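Local coordinates for protein terminal oxygenase component of carbazole 1,9a-dioxygenase (Sphingomonas, PDB 3GKQ) that probably catalyses the angular dioxygenation of carbazole, passing electrons from a Rieske [2Fe-2S] cluster to a mononuclear non-heme iron, at residues R29-P34 / Y373-Q378; E150-G155 / F284-P289. One frame throughout, in Å; residues are numbered along the deposited sequence.

Contact 1. Residues R29-P34 / Y373-Q378; sequences RNHWYP and YNRGIQ
At a G1 beta bulge, where Asn30 and His31 pair with the single residue Val140 of strand 135-140, the residues leading into strand 31-35 meet the loop that leaves helix 361-373. The backbone N of Arg375 donates a nearly straight bond to His31 NE2 (3.0 Å, 163°), tilted somewhat from the ring plane. Arg375 CD lies over one face of the same imidazole, toward its rim, in a CH-pi contact, while ND1 is hydrogen-bonded to Asp151 OD1. A leucine in place of His31 would probably leave the Arg375 N-H without its acceptor and Asp151 without one of its donors. Asn30 ND2 adds a bond to Arg375 O (2.9 Å), and Arg29 N one to Gly376 O (2.7 Å). In this Rieske oxygenase, these bonds join the loop near the C-terminus to the edge of the small three-stranded sheet (31-35, 135-140, 129-132). In the loop itself an Asx turn, Gly376 N to Asn374 OD1 (2.8 Å), shapes the bend. Arg29, its first torsion near 180° (chi1 -167°) and its chain extended, passes obliquely across Gln378, whose OE1 accepts from Arg29 NH1 on an in-plane lone pair (2.8 Å); amide and guanidinium are nearly coplanar, and Glu54 binds both side chains.

Contact 2. Residues E150-G155 / F284-P289; sequences EDVPPG and FEWYVP
Val152 sets its CG1 methyl against the benzo edge of the Trp286 indole, 3.9 Å from CZ2 and in the plane of the ring. With CG beside the backbone N and anti to the carbonyl carbon (chi1 -87°), Trp286 leaves its strand to the side and brings the indole up to the loop. Pro153 follows along the loop and bridges two aromatic residues. Its CG lies 3.9 Å from Phe284 CD1, at the edge of the phenyl ring, and its CD approaches Trp286 CZ2 more loosely, at 4.2 Å. The two aromatic residues stand two positions apart on strand 282-289, an inner strand of the large antiparallel sheet in the catalytic domain, a member of the Bet v 1-like clan. The loop that leads from strand 135-140 to strand 161-170 thus packs along this strand, the touching parts running nearly antiparallel, 167° apart. Phe156, just beyond the loop segment, adds edge-to-face contacts with both Phe284 and Trp286. One polar link completes the contact: a water donates to Asp151 O (2.8 Å) and accepts from Trp286 NE1 (2.9 Å), lying in the indole plane. The direct separation of NE1 and that carbonyl oxygen, 4.4 Å, is too long for a bond, so the water acts as the spacer. Aliphatic carbons set against aromatic ring edges therefore supply most of the contact, and the single bridging water satisfies the buried indole N-H and probably helps to fix how the ring is turned.

Contact 1, partly buried, relies on direct hydrogen bonds and charged side chains; contact 2, buried nearer the centre of the chain, relies on apolar contacts and one water. In this example chemistry thus follows depth. They hold different elements, strand 31-35 with the C-terminal loop and strand 282-289 with the 150-155 loop, yet they adjoin, their centres about 12 Å apart. Asp151 OD2, also bonded to His146, probably accepts from Trp32 N, and Glu150 forms a salt bridge with Arg375, so the side chains of Glu150 and Asp151 reach contact 1, whereas the Asp151 carbonyl, Val152 and Pro153 serve contact 2. Pro34 packs on Trp286 and Val288, joining the two strands.

Contact 1. Residues R29-P34 / Y373-Q378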
loop_
_atom_site.group_PDB
_atom_site.type_symbol
_atom_site.label_atom_id
_atom_site.label_comp_id
_atom_site.label_asym_id
_atom_site.label_seq_id
_atom_site.Cartn_x
_atom_site.Cartn_y
_atom_site.Cartn_z
ATOM N N ARG A 29 -0.979 -21.354 -18.639
ATOM C CA ARG A 29 -2.370 -21.551 -19.019
ATOM C C ARG A 29 -2.520 -22.889 -19.744
ATOM O O ARG A 29 -1.556 -23.412 -20.319
ATOM C CB ARG A 29 -2.828 -20.399 -19.924
ATOM C CG ARG A 29 -4.342 -20.320 -20.132
ATOM C CD ARG A 29 -4.750 -19.095 -20.968
ATOM N NE ARG A 29 -6.201 -19.016 -21.130
ATOM C CZ ARG A 29 -7.059 -18.761 -20.144
ATOM N NH1 ARG A 29 -6.624 -18.546 -18.907
ATOM N NH2 ARG A 29 -8.366 -18.735 -20.391
ATOM N N ASN A 30 -3.731 -23.439 -19.703
ATOM C CA ASN A 30 -4.047 -24.717 -20.341
ATOM C C ASN A 30 -3.456 -25.933 -19.617
ATOM O O ASN A 30 -2.953 -26.866 -20.243
ATOM C CB ASN A 30 -3.607 -24.695 -21.809
ATOM C CG ASN A 30 -4.365 -23.653 -22.622
ATOM O OD1 ASN A 30 -5.597 -23.652 -22.652
ATOM N ND2 ASN A 30 -3.632 -22.757 -23.276
ATOM N N HIS A 31 -3.540 -25.914 -18.288
ATOM C CA HIS A 31 -3.049 -27.002 -17.448
ATOM C C HIS A 31 -4.004 -27.176 -16.268
ATOM O O HIS A 31 -4.767 -26.260 -15.940
ATOM C CB HIS A 31 -1.654 -26.680 -16.900
ATOM C CG HIS A 31 -0.559 -26.757 -17.920
ATOM N ND1 HIS A 31 0.035 -27.946 -18.287
ATOM C CD2 HIS A 31 0.068 -25.789 -18.629
ATOM C CE1 HIS A 31 0.983 -27.706 -19.175
ATOM N NE2 HIS A 31 1.024 -26.404 -19.401
ATOM N N TRP A 32 -3.953 -28.350 -15.635
ATOM C CA TRP A 32 -4.785 -28.643 -14.471
ATOM C C TRP A 32 -4.050 -28.182 -13.220
ATOM O O TRP A 32 -2.832 -28.325 -13.120
ATOM C CB TRP A 32 -5.056 -30.148 -14.332
ATOM C CG TRP A 32 -5.963 -30.732 -15.368
ATOM C CD1 TRP A 32 -5.598 -31.343 -16.532
ATOM C CD2 TRP A 32 -7.394 -30.776 -15.322
ATOM N NE1 TRP A 32 -6.711 -31.771 -17.213
ATOM C CE2 TRP A 32 -7.828 -31.436 -16.493
ATOM C CE3 TRP A 32 -8.351 -30.324 -14.404
ATOM C CZ2 TRP A 32 -9.184 -31.657 -16.771
ATOM C CZ3 TRP A 32 -9.702 -30.542 -14.680
ATOM C CH2 TRP A 32 -10.102 -31.204 -15.855
ATOM N N TYR A 33 -4.800 -27.649 -12.267
ATOM C CA TYR A 33 -4.244 -27.170 -11.011
ATOM C C TYR A 33 -5.174 -27.533 -9.861
ATOM O O TYR A 33 -6.387 -27.370 -9.965
ATOM C CB TYR A 33 -4.102 -25.644 -11.032
ATOM C CG TYR A 33 -3.043 -25.105 -11.968
ATOM C CD1 TYR A 33 -1.704 -25.031 -11.576
ATOM C CD2 TYR A 33 -3.383 -24.655 -13.244
ATOM C CE1 TYR A 33 -0.729 -24.518 -12.432
ATOM C CE2 TYR A 33 -2.422 -24.142 -14.107
ATOM C CZ TYR A 33 -1.098 -24.075 -13.695
ATOM O OH TYR A 33 -0.151 -23.567 -14.549
ATOM N N PRO A 34 -4.619 -28.044 -8.754
ATOM C CA PRO A 34 -5.451 -28.399 -7.601
ATOM C C PRO A 34 -5.695 -27.089 -6.849
ATOM O O PRO A 34 -4.785 -26.269 -6.733
ATOM C CB PRO A 34 -4.562 -29.366 -6.825
ATOM C CG PRO A 34 -3.183 -28.821 -7.075
ATOM C CD PRO A 34 -3.223 -28.482 -8.559
ATOM N N TYR A 373 7.853 -26.583 -23.138
ATOM C CA TYR A 373 6.635 -27.388 -23.155
ATOM C C TYR A 373 5.357 -26.911 -22.478
ATOM O O TYR A 373 4.334 -27.586 -22.581
ATOM C CB TYR A 373 6.977 -28.795 -22.672
ATOM C CG TYR A 373 7.976 -29.461 -23.580
ATOM C CD1 TYR A 373 7.586 -29.966 -24.823
ATOM C CD2 TYR A 373 9.331 -29.502 -23.246
ATOM C CE1 TYR A 373 8.521 -30.488 -25.716
ATOM C CE2 TYR A 373 10.274 -30.023 -24.132
ATOM C CZ TYR A 373 9.861 -30.512 -25.364
ATOM O OH TYR A 373 10.788 -31.021 -26.245
ATOM N N ASN A 374 5.386 -25.774 -21.787
ATOM C CA ASN A 374 4.161 -25.291 -21.157
ATOM C C ASN A 374 3.155 -25.034 -22.283
ATOM O O ASN A 374 3.548 -24.714 -23.407
ATOM C CB ASN A 374 4.417 -24.000 -20.374
ATOM C CG ASN A 374 4.674 -22.807 -21.276
ATOM O OD1 ASN A 374 3.750 -22.255 -21.875
ATOM N ND2 ASN A 374 5.939 -22.407 -21.382
ATOM N N ARG A 375 1.868 -25.172 -21.981
ATOM C CA ARG A 375 0.824 -24.991 -22.982
ATOM C C ARG A 375 0.278 -23.570 -23.084
ATOM O O ARG A 375 -0.835 -23.361 -23.573
ATOM C CB ARG A 375 -0.316 -25.972 -22.702
ATOM C CG ARG A 375 0.113 -27.437 -22.758
ATOM C CD ARG A 375 -1.000 -28.340 -22.250
ATOM N NE ARG A 375 -0.619 -29.748 -22.221
ATOM C CZ ARG A 375 -0.799 -30.596 -23.229
ATOM N NH1 ARG A 375 -1.354 -30.182 -24.363
ATOM N NH2 ARG A 375 -0.446 -31.868 -23.092
ATOM N N GLY A 376 1.057 -22.595 -22.626
ATOM C CA GLY A 376 0.614 -21.214 -22.708
ATOM C C GLY A 376 0.996 -20.374 -21.508
ATOM O O GLY A 376 1.048 -20.870 -20.382
ATOM N N ILE A 377 1.259 -19.094 -21.752
ATOM C CA ILE A 377 1.626 -18.164 -20.695
ATOM C C ILE A 377 0.380 -17.413 -20.233
ATOM O O ILE A 377 -0.229 -16.678 -21.008
ATOM C CB ILE A 377 2.649 -17.120 -21.195
ATOM C CG1 ILE A 377 3.839 -17.818 -21.870
ATOM C CG2 ILE A 377 3.100 -16.239 -20.036
ATOM C CD1 ILE A 377 4.592 -18.784 -20.984
ATOM N N GLN A 378 -0.003 -17.601 -18.976
ATOM C CA GLN A 378 -1.168 -16.907 -18.442
ATOM C C GLN A 378 -0.849 -15.414 -18.394
ATOM O O GLN A 378 0.219 -15.025 -17.933
ATOM C CB GLN A 378 -1.483 -17.398 -17.026
ATOM C CG GLN A 378 -2.644 -16.666 -16.365
ATOM C CD GLN A 378 -3.996 -17.149 -16.865
ATOM O OE1 GLN A 378 -4.090 -17.783 -17.916
ATOM N NE2 GLN A 378 -5.049 -16.846 -16.112
#

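Contact 2. Residues E150-G155 / F284-P289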
loop_
_atom_site.group_PDB
_atom_site.type_symbol
_atom_site.label_atom_id
_atom_site.label_comp_id
_atom_site.label_asym_id
_atom_site.label_seq_id
_atom_site.Cartn_x
_atom_site.Cartn_y
_atom_site.Cartn_z
ATOM N N GLU A 150 -1.365 -36.110 -17.175
ATOM C CA GLU A 150 -0.266 -35.401 -17.819
ATOM C C GLU A 150 0.227 -34.211 -16.996
ATOM O O GLU A 150 1.327 -33.715 -17.229
ATOM C CB GLU A 150 -0.682 -34.896 -19.203
ATOM C CG GLU A 150 -0.671 -35.949 -20.301
ATOM C CD GLU A 150 -0.838 -35.345 -21.683
ATOM O OE1 GLU A 150 -0.050 -34.441 -22.037
ATOM O OE2 GLU A 150 -1.747 -35.772 -22.421
ATOM N N ASP A 151 -0.584 -33.759 -16.040
ATOM C CA ASP A 151 -0.222 -32.611 -15.208
ATOM C C ASP A 151 0.102 -32.905 -13.746
ATOM O O ASP A 151 0.122 -31.989 -12.923
ATOM C CB ASP A 151 -1.320 -31.539 -15.261
ATOM C CG ASP A 151 -1.321 -30.760 -16.565
ATOM O OD1 ASP A 151 -0.258 -30.678 -17.213
ATOM O OD2 ASP A 151 -2.381 -30.215 -16.934
ATOM N N VAL A 152 0.339 -34.172 -13.413
ATOM C CA VAL A 152 0.694 -34.542 -12.044
ATOM C C VAL A 152 1.896 -35.486 -12.115
ATOM O O VAL A 152 2.128 -36.122 -13.141
ATOM C CB VAL A 152 -0.481 -35.231 -11.304
ATOM C CG1 VAL A 152 -1.700 -34.317 -11.311
ATOM C CG2 VAL A 152 -0.808 -36.573 -11.950
ATOM N N PRO A 153 2.680 -35.583 -11.030
ATOM C CA PRO A 153 3.850 -36.469 -11.049
ATOM C C PRO A 153 3.505 -37.937 -11.312
ATOM O O PRO A 153 2.391 -38.384 -11.037
ATOM C CB PRO A 153 4.458 -36.275 -9.661
ATOM C CG PRO A 153 4.005 -34.894 -9.266
ATOM C CD PRO A 153 2.574 -34.889 -9.737
ATOM N N PRO A 154 4.459 -38.698 -11.863
ATOM C CA PRO A 154 4.232 -40.117 -12.144
ATOM C C PRO A 154 3.839 -40.848 -10.863
ATOM O O PRO A 154 4.455 -40.646 -9.813
ATOM C CB PRO A 154 5.587 -40.584 -12.668
ATOM C CG PRO A 154 6.104 -39.367 -13.376
ATOM C CD PRO A 154 5.765 -38.262 -12.391
ATOM N N GLY A 155 2.796 -41.669 -10.949
ATOM C CA GLY A 155 2.354 -42.441 -9.800
ATOM C C GLY A 155 1.419 -41.762 -8.816
ATOM O O GLY A 155 0.912 -42.411 -7.897
ATOM N N PHE A 284 4.504 -34.956 -2.466
ATOM C CA PHE A 284 4.158 -34.253 -3.700
ATOM C C PHE A 284 3.827 -32.810 -3.318
ATOM O O PHE A 284 3.071 -32.579 -2.371
ATOM C CB PHE A 284 2.926 -34.895 -4.344
ATOM C CG PHE A 284 3.091 -36.358 -4.666
ATOM C CD1 PHE A 284 3.631 -36.763 -5.882
ATOM C CD2 PHE A 284 2.676 -37.331 -3.760
ATOM C CE1 PHE A 284 3.753 -38.119 -6.197
ATOM C CE2 PHE A 284 2.795 -38.689 -4.065
ATOM C CZ PHE A 284 3.334 -39.083 -5.287
ATOM N N GLU A 285 4.382 -31.842 -4.043
ATOM C CA GLU A 285 4.119 -30.435 -3.741
ATOM C C GLU A 285 3.705 -29.623 -4.962
ATOM O O GLU A 285 4.287 -29.763 -6.036
ATOM C CB GLU A 285 5.357 -29.759 -3.145
ATOM C CG GLU A 285 5.980 -30.452 -1.957
ATOM C CD GLU A 285 6.975 -29.559 -1.240
ATOM O OE1 GLU A 285 7.739 -28.839 -1.923
ATOM O OE2 GLU A 285 6.994 -29.580 0.007
ATOM N N TRP A 286 2.701 -28.769 -4.777
ATOM C CA TRP A 286 2.211 -27.874 -5.826
ATOM C C TRP A 286 2.464 -26.446 -5.348
ATOM O O TRP A 286 2.454 -26.173 -4.147
ATOM C CB TRP A 286 0.705 -28.053 -6.052
ATOM C CG TRP A 286 0.327 -29.128 -7.039
ATOM C CD1 TRP A 286 0.052 -28.962 -8.366
ATOM C CD2 TRP A 286 0.153 -30.525 -6.768
ATOM N NE1 TRP A 286 -0.288 -30.167 -8.939
ATOM C CE2 TRP A 286 -0.233 -31.145 -7.977
ATOM C CE3 TRP A 286 0.287 -31.316 -5.616
ATOM C CZ2 TRP A 286 -0.490 -32.517 -8.073
ATOM C CZ3 TRP A 286 0.034 -32.681 -5.708
ATOM C CH2 TRP A 286 -0.352 -33.266 -6.930
ATOM N N TYR A 287 2.695 -25.547 -6.297
ATOM C CA TYR A 287 2.927 -24.136 -6.014
ATOM C C TYR A 287 1.999 -23.441 -7.001
ATOM O O TYR A 287 2.435 -22.946 -8.035
ATOM C CB TYR A 287 4.379 -23.777 -6.317
ATOM C CG TYR A 287 5.361 -24.768 -5.750
ATOM C CD1 TYR A 287 5.733 -24.726 -4.408
ATOM C CD2 TYR A 287 5.883 -25.781 -6.549
ATOM C CE1 TYR A 287 6.607 -25.679 -3.872
ATOM C CE2 TYR A 287 6.750 -26.734 -6.026
ATOM C CZ TYR A 287 7.107 -26.677 -4.691
ATOM O OH TYR A 287 7.967 -27.624 -4.183
ATOM N N VAL A 288 0.714 -23.430 -6.668
ATOM C CA VAL A 288 -0.306 -22.857 -7.527
ATOM C C VAL A 288 -0.385 -21.347 -7.457
ATOM O O VAL A 288 -0.641 -20.768 -6.399
ATOM C CB VAL A 288 -1.693 -23.450 -7.194
ATOM C CG1 VAL A 288 -2.710 -23.010 -8.234
ATOM C CG2 VAL A 288 -1.602 -24.974 -7.134
ATOM N N PRO A 289 -0.172 -20.683 -8.598
ATOM C CA PRO A 289 -0.228 -19.221 -8.637
ATOM C C PRO A 289 -1.599 -18.730 -8.177
ATOM O O PRO A 289 -2.614 -19.273 -8.596
ATOM C CB PRO A 289 -0.003 -18.893 -10.118
ATOM C CG PRO A 289 0.687 -20.105 -10.671
ATOM C CD PRO A 289 0.016 -21.244 -9.946
HETATM O O HOH W 1 -1.546 -30.260 -11.501
#